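Aspartate aminotransferase, cytoplasmic (Schizosaccharomyces pombe 972h-, PDB 6JPK) catalyses the reversible, pyridoxal 5'-phosphate-dependent transfer of the amino group from L-aspartate to 2-oxoglutarate, yielding oxaloacetate and L-glutamate. Local coordinates at residues A[198-206]-A[232-243]. The protein carries 1 engineered substitution. Residues are numbered along the deposited sequence; the frame is centred on the assembly and turned at random.
Sequences TREQWLSIF and RDSWALNEFVKY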
loop_
_atom_site.group_PDB
_atom_site.type_symbol
_atom_site.label_atom_id
_atom_site.label_comp_id
_atom_site.label_asym_id
_atom_site.label_seq_id
_atom_site.Cartn_x
_atom_site.Cartn_y
_atom_site.Cartn_z
ATOM N N THR A 198 18.973 -28.259 2.426
ATOM C CA THR A 198 19.043 -28.888 3.742
ATOM C C THR A 198 19.737 -27.962 4.737
ATOM O O THR A 198 20.431 -27.008 4.360
ATOM C CB THR A 198 19.830 -30.196 3.694
ATOM O OG1 THR A 198 21.192 -29.911 3.366
ATOM C CG2 THR A 198 19.262 -31.123 2.662
ATOM N N ARG A 199 19.600 -28.291 6.028
ATOM C CA ARG A 199 20.302 -27.517 7.049
ATOM C C ARG A 199 21.806 -27.547 6.818
ATOM O O ARG A 199 22.476 -26.511 6.912
ATOM C CB ARG A 199 19.939 -28.024 8.442
ATOM C CG ARG A 199 18.480 -27.690 8.775
ATOM C CD ARG A 199 18.142 -27.961 10.211
ATOM N NE ARG A 199 16.750 -27.618 10.488
ATOM C CZ ARG A 199 16.185 -27.725 11.685
ATOM N NH1 ARG A 199 16.897 -28.172 12.711
ATOM N NH2 ARG A 199 14.915 -27.382 11.855
ATOM N N GLU A 200 22.343 -28.719 6.476
ATOM C CA GLU A 200 23.755 -28.840 6.117
ATOM C C GLU A 200 24.126 -27.928 4.945
ATOM O O GLU A 200 25.163 -27.253 4.972
ATOM C CB GLU A 200 24.070 -30.305 5.786
ATOM C CG GLU A 200 25.480 -30.564 5.288
ATOM C CD GLU A 200 25.648 -31.960 4.700
ATOM O OE1 GLU A 200 25.483 -32.949 5.449
ATOM O OE2 GLU A 200 25.932 -32.069 3.483
ATOM N N GLN A 201 23.312 -27.918 3.886
ATOM C CA GLN A 201 23.604 -27.037 2.756
ATOM C C GLN A 201 23.519 -25.566 3.160
ATOM O O GLN A 201 24.336 -24.743 2.717
ATOM C CB GLN A 201 22.650 -27.337 1.602
ATOM C CG GLN A 201 22.902 -28.688 0.935
ATOM C CD GLN A 201 21.814 -29.061 -0.042
ATOM O OE1 GLN A 201 20.652 -28.678 0.132
ATOM N NE2 GLN A 201 22.177 -29.812 -1.082
ATOM N N TRP A 202 22.538 -25.220 4.005
ATOM C CA TRP A 202 22.401 -23.844 4.481
ATOM C C TRP A 202 23.657 -23.370 5.199
ATOM O O TRP A 202 24.091 -22.224 5.017
ATOM C CB TRP A 202 21.213 -23.726 5.433
ATOM C CG TRP A 202 19.893 -23.370 4.817
ATOM C CD1 TRP A 202 18.728 -24.069 4.925
ATOM C CD2 TRP A 202 19.593 -22.201 4.053
ATOM N NE1 TRP A 202 17.718 -23.410 4.263
ATOM C CE2 TRP A 202 18.226 -22.261 3.717
ATOM C CE3 TRP A 202 20.349 -21.106 3.617
ATOM C CZ2 TRP A 202 17.600 -21.278 2.951
ATOM C CZ3 TRP A 202 19.726 -20.129 2.872
ATOM C CH2 TRP A 202 18.361 -20.225 2.539
ATOM N N LEU A 203 24.221 -24.216 6.064
ATOM C CA LEU A 203 25.400 -23.810 6.824
ATOM C C LEU A 203 26.561 -23.493 5.891
ATOM O O LEU A 203 27.289 -22.515 6.093
ATOM C CB LEU A 203 25.790 -24.912 7.811
ATOM C CG LEU A 203 24.785 -25.229 8.924
ATOM C CD1 LEU A 203 25.320 -26.373 9.783
ATOM C CD2 LEU A 203 24.500 -23.992 9.771
ATOM N N SER A 204 26.741 -24.309 4.853
ATOM C CA SER A 204 27.772 -24.026 3.858
ATOM C C SER A 204 27.442 -22.766 3.054
ATOM O O SER A 204 28.341 -21.986 2.716
ATOM C CB SER A 204 27.931 -25.244 2.952
ATOM O OG SER A 204 28.669 -24.932 1.788
ATOM N N ILE A 205 26.162 -22.544 2.744
ATOM C CA ILE A 205 25.759 -21.311 2.069
ATOM C C ILE A 205 26.090 -20.092 2.932
ATOM O O ILE A 205 26.640 -19.094 2.445
ATOM C CB ILE A 205 24.261 -21.360 1.710
ATOM C CG1 ILE A 205 24.009 -22.325 0.554
ATOM C CG2 ILE A 205 23.741 -19.970 1.343
ATOM C CD1 ILE A 205 22.531 -22.676 0.388
ATOM N N PHE A 206 25.760 -20.153 4.225
ATOM C CA PHE A 206 26.050 -19.028 5.117
ATOM C C PHE A 206 27.546 -18.764 5.203
ATOM O O PHE A 206 27.983 -17.607 5.182
ATOM C CB PHE A 206 25.484 -19.289 6.516
ATOM C CG PHE A 206 23.981 -19.298 6.576
ATOM C CD1 PHE A 206 23.235 -18.555 5.674
ATOM C CD2 PHE A 206 23.317 -20.059 7.533
ATOM C CE1 PHE A 206 21.852 -18.557 5.733
ATOM C CE2 PHE A 206 21.930 -20.066 7.599
ATOM C CZ PHE A 206 21.197 -19.315 6.697
ATOM N N ARG A 232 10.518 -24.277 12.936
ATOM C CA ARG A 232 11.176 -24.996 11.846
ATOM C C ARG A 232 11.248 -24.135 10.592
ATOM O O ARG A 232 12.273 -24.111 9.902
ATOM C CB ARG A 232 10.434 -26.298 11.545
ATOM C CG ARG A 232 11.031 -27.129 10.410
ATOM C CD ARG A 232 10.173 -28.376 10.154
ATOM N NE ARG A 232 9.943 -29.120 11.391
ATOM C CZ ARG A 232 8.954 -29.994 11.584
ATOM N NH1 ARG A 232 8.075 -30.246 10.616
ATOM N NH2 ARG A 232 8.840 -30.613 12.756
ATOM N N ASP A 233 10.169 -23.425 10.272
ATOM C CA ASP A 233 10.161 -22.664 9.027
ATOM C C ASP A 233 11.010 -21.399 9.108
ATOM O O ASP A 233 11.465 -20.914 8.068
ATOM C CB ASP A 233 8.722 -22.336 8.622
ATOM C CG ASP A 233 7.949 -23.581 8.178
ATOM O OD1 ASP A 233 8.583 -24.661 8.080
ATOM O OD2 ASP A 233 6.720 -23.491 7.946
ATOM N N SER A 234 11.270 -20.883 10.310
ATOM C CA SER A 234 12.174 -19.753 10.497
ATOM C C SER A 234 13.595 -20.185 10.864
ATOM O O SER A 234 14.407 -19.335 11.257
ATOM C CB SER A 234 11.626 -18.801 11.572
ATOM O OG SER A 234 11.623 -19.419 12.857
ATOM N N TRP A 235 13.917 -21.473 10.721
ATOM C CA TRP A 235 15.215 -21.984 11.167
ATOM C C TRP A 235 16.382 -21.253 10.505
ATOM O O TRP A 235 17.369 -20.916 11.170
ATOM C CB TRP A 235 15.323 -23.493 10.891
ATOM C CG TRP A 235 16.674 -24.025 11.308
ATOM C CD1 TRP A 235 17.024 -24.494 12.540
ATOM C CD2 TRP A 235 17.866 -24.075 10.505
ATOM N NE1 TRP A 235 18.356 -24.861 12.548
ATOM C CE2 TRP A 235 18.892 -24.615 11.309
ATOM C CE3 TRP A 235 18.158 -23.729 9.178
ATOM C CZ2 TRP A 235 20.202 -24.805 10.834
ATOM C CZ3 TRP A 235 19.464 -23.923 8.705
ATOM C CH2 TRP A 235 20.464 -24.460 9.536
ATOM N N ALA A 236 16.296 -21.013 9.191
ATOM C CA ALA A 236 17.412 -20.398 8.476
ATOM C C ALA A 236 17.673 -18.980 8.964
ATOM O O ALA A 236 18.833 -18.581 9.125
ATOM C CB ALA A 236 17.144 -20.406 6.966
ATOM N N LEU A 237 16.602 -18.202 9.183
ATOM C CA LEU A 237 16.706 -16.871 9.770
ATOM C C LEU A 237 17.451 -16.895 11.090
ATOM O O LEU A 237 18.346 -16.077 11.333
ATOM C CB LEU A 237 15.314 -16.294 10.022
ATOM C CG LEU A 237 14.742 -15.277 9.069
ATOM C CD1 LEU A 237 14.664 -15.907 7.699
ATOM C CD2 LEU A 237 13.369 -14.878 9.590
ATOM N N ASN A 238 17.038 -17.787 11.985
ATOM C CA ASN A 238 17.613 -17.801 13.319
ATOM C C ASN A 238 19.022 -18.367 13.313
ATOM O O ASN A 238 19.840 -18.002 14.168
ATOM C CB ASN A 238 16.692 -18.573 14.261
ATOM C CG ASN A 238 15.463 -17.755 14.633
ATOM O OD1 ASN A 238 15.538 -16.843 15.460
ATOM N ND2 ASN A 238 14.350 -18.038 13.992
ATOM N N GLU A 239 19.330 -19.241 12.362
ATOM C CA GLU A 239 20.711 -19.701 12.251
ATOM C C GLU A 239 21.625 -18.558 11.832
ATOM O O GLU A 239 22.738 -18.414 12.358
ATOM C CB GLU A 239 20.805 -20.861 11.262
ATOM C CG GLU A 239 22.088 -21.675 11.397
ATOM C CD GLU A 239 22.178 -22.445 12.727
ATOM O OE1 GLU A 239 21.151 -22.599 13.446
ATOM O OE2 GLU A 239 23.290 -22.902 13.051
ATOM N N PHE A 240 21.155 -17.714 10.904
ATOM C CA PHE A 240 21.978 -16.613 10.427
ATOM C C PHE A 240 22.266 -15.609 11.535
ATOM O O PHE A 240 23.331 -14.979 11.529
ATOM C CB PHE A 240 21.313 -15.932 9.225
ATOM C CG PHE A 240 22.223 -14.980 8.497
ATOM C CD1 PHE A 240 23.223 -15.459 7.668
ATOM C CD2 PHE A 240 22.088 -13.610 8.651
ATOM C CE1 PHE A 240 24.079 -14.590 7.002
ATOM C CE2 PHE A 240 22.942 -12.729 7.987
ATOM C CZ PHE A 240 23.938 -13.217 7.164
ATOM N N VAL A 241 21.360 -15.475 12.510
ATOM C CA VAL A 241 21.577 -14.544 13.622
ATOM C C VAL A 241 22.886 -14.841 14.344
ATOM O O VAL A 241 23.567 -13.920 14.819
ATOM C CB VAL A 241 20.387 -14.581 14.604
ATOM C CG1 VAL A 241 20.692 -13.720 15.850
ATOM C CG2 VAL A 241 19.108 -14.097 13.925
ATOM N N LYS A 242 23.267 -16.120 14.426
ATOM C CA LYS A 242 24.484 -16.525 15.122
ATOM C C LYS A 242 25.738 -15.861 14.568
ATOM O O LYS A 242 26.744 -15.781 15.278
ATOM C CB LYS A 242 24.663 -18.041 15.031
ATOM C CG LYS A 242 23.486 -18.837 15.569
ATOM C CD LYS A 242 23.742 -20.335 15.417
ATOM C CE LYS A 242 22.663 -21.155 16.109
ATOM N NZ LYS A 242 22.894 -22.616 15.906
ATOM N N TYR A 243 25.716 -15.407 13.318
ATOM C CA TYR A 243 26.914 -14.864 12.693
ATOM C C TYR A 243 27.129 -13.378 12.975
ATOM O O TYR A 243 28.170 -12.845 12.589
ATOM C CB TYR A 243 26.869 -15.108 11.182
ATOM C CG TYR A 243 26.746 -16.566 10.813
ATOM C CD1 TYR A 243 25.562 -17.074 10.309
ATOM C CD2 TYR A 243 27.811 -17.442 10.982
ATOM C CE1 TYR A 243 25.437 -18.410 9.983
ATOM C CE2 TYR A 243 27.699 -18.782 10.632
ATOM C CZ TYR A 243 26.499 -19.258 10.147
ATOM O OH TYR A 243 26.359 -20.586 9.817
HETATM O O HOH W 1 14.122 -26.179 8.809
#
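R199 lays its whole side chain over one face of the W235 indole. Extended from CG to NE, the chain keeps its guanidinium nearly coplanar with the ring, 5° between planes, and R199 CZ stands 3.7 Å from the centroid of the W235 five-membered ring in a cation-pi stack. Nearer the backbone, R199 CG makes a CH-pi contact with the six-membered ring. W235 reaches this position with CG anti to its backbone N (chi1 178°), which carries the benzo end to helix 199-211: W202 CB meets W235 CZ3 at the edge of the W235 indole, 3.7 Å away. The next residue, A236, sets its CB over a face of the W202 ring, 3.9 Å from W202 CE2. F206 ends the row in an aromatic cluster, receiving the edge of F240 on one face, with CD1 of both rings 3.7 Å apart, while Y243 CE1 packs against F206 CB at 3.6 Å. Replacing W235 by an alanine is likely to leave the R199 guanidinium without its stacking surface and free to turn, and W202 CB without its neighbour. The axes of 199-206 and 235-241 cross at -40°, and both helices pack against strand 215-220 of the large sheet of the aminotransferase fold, F206 and L237 both touching F218. K242 pairs with the E239 carboxylate within its own segment; the contact itself rests on ring, CH-pi and cation-pi packing, apolar toward the sheet, with the R199 charge over W235 at the exposed end.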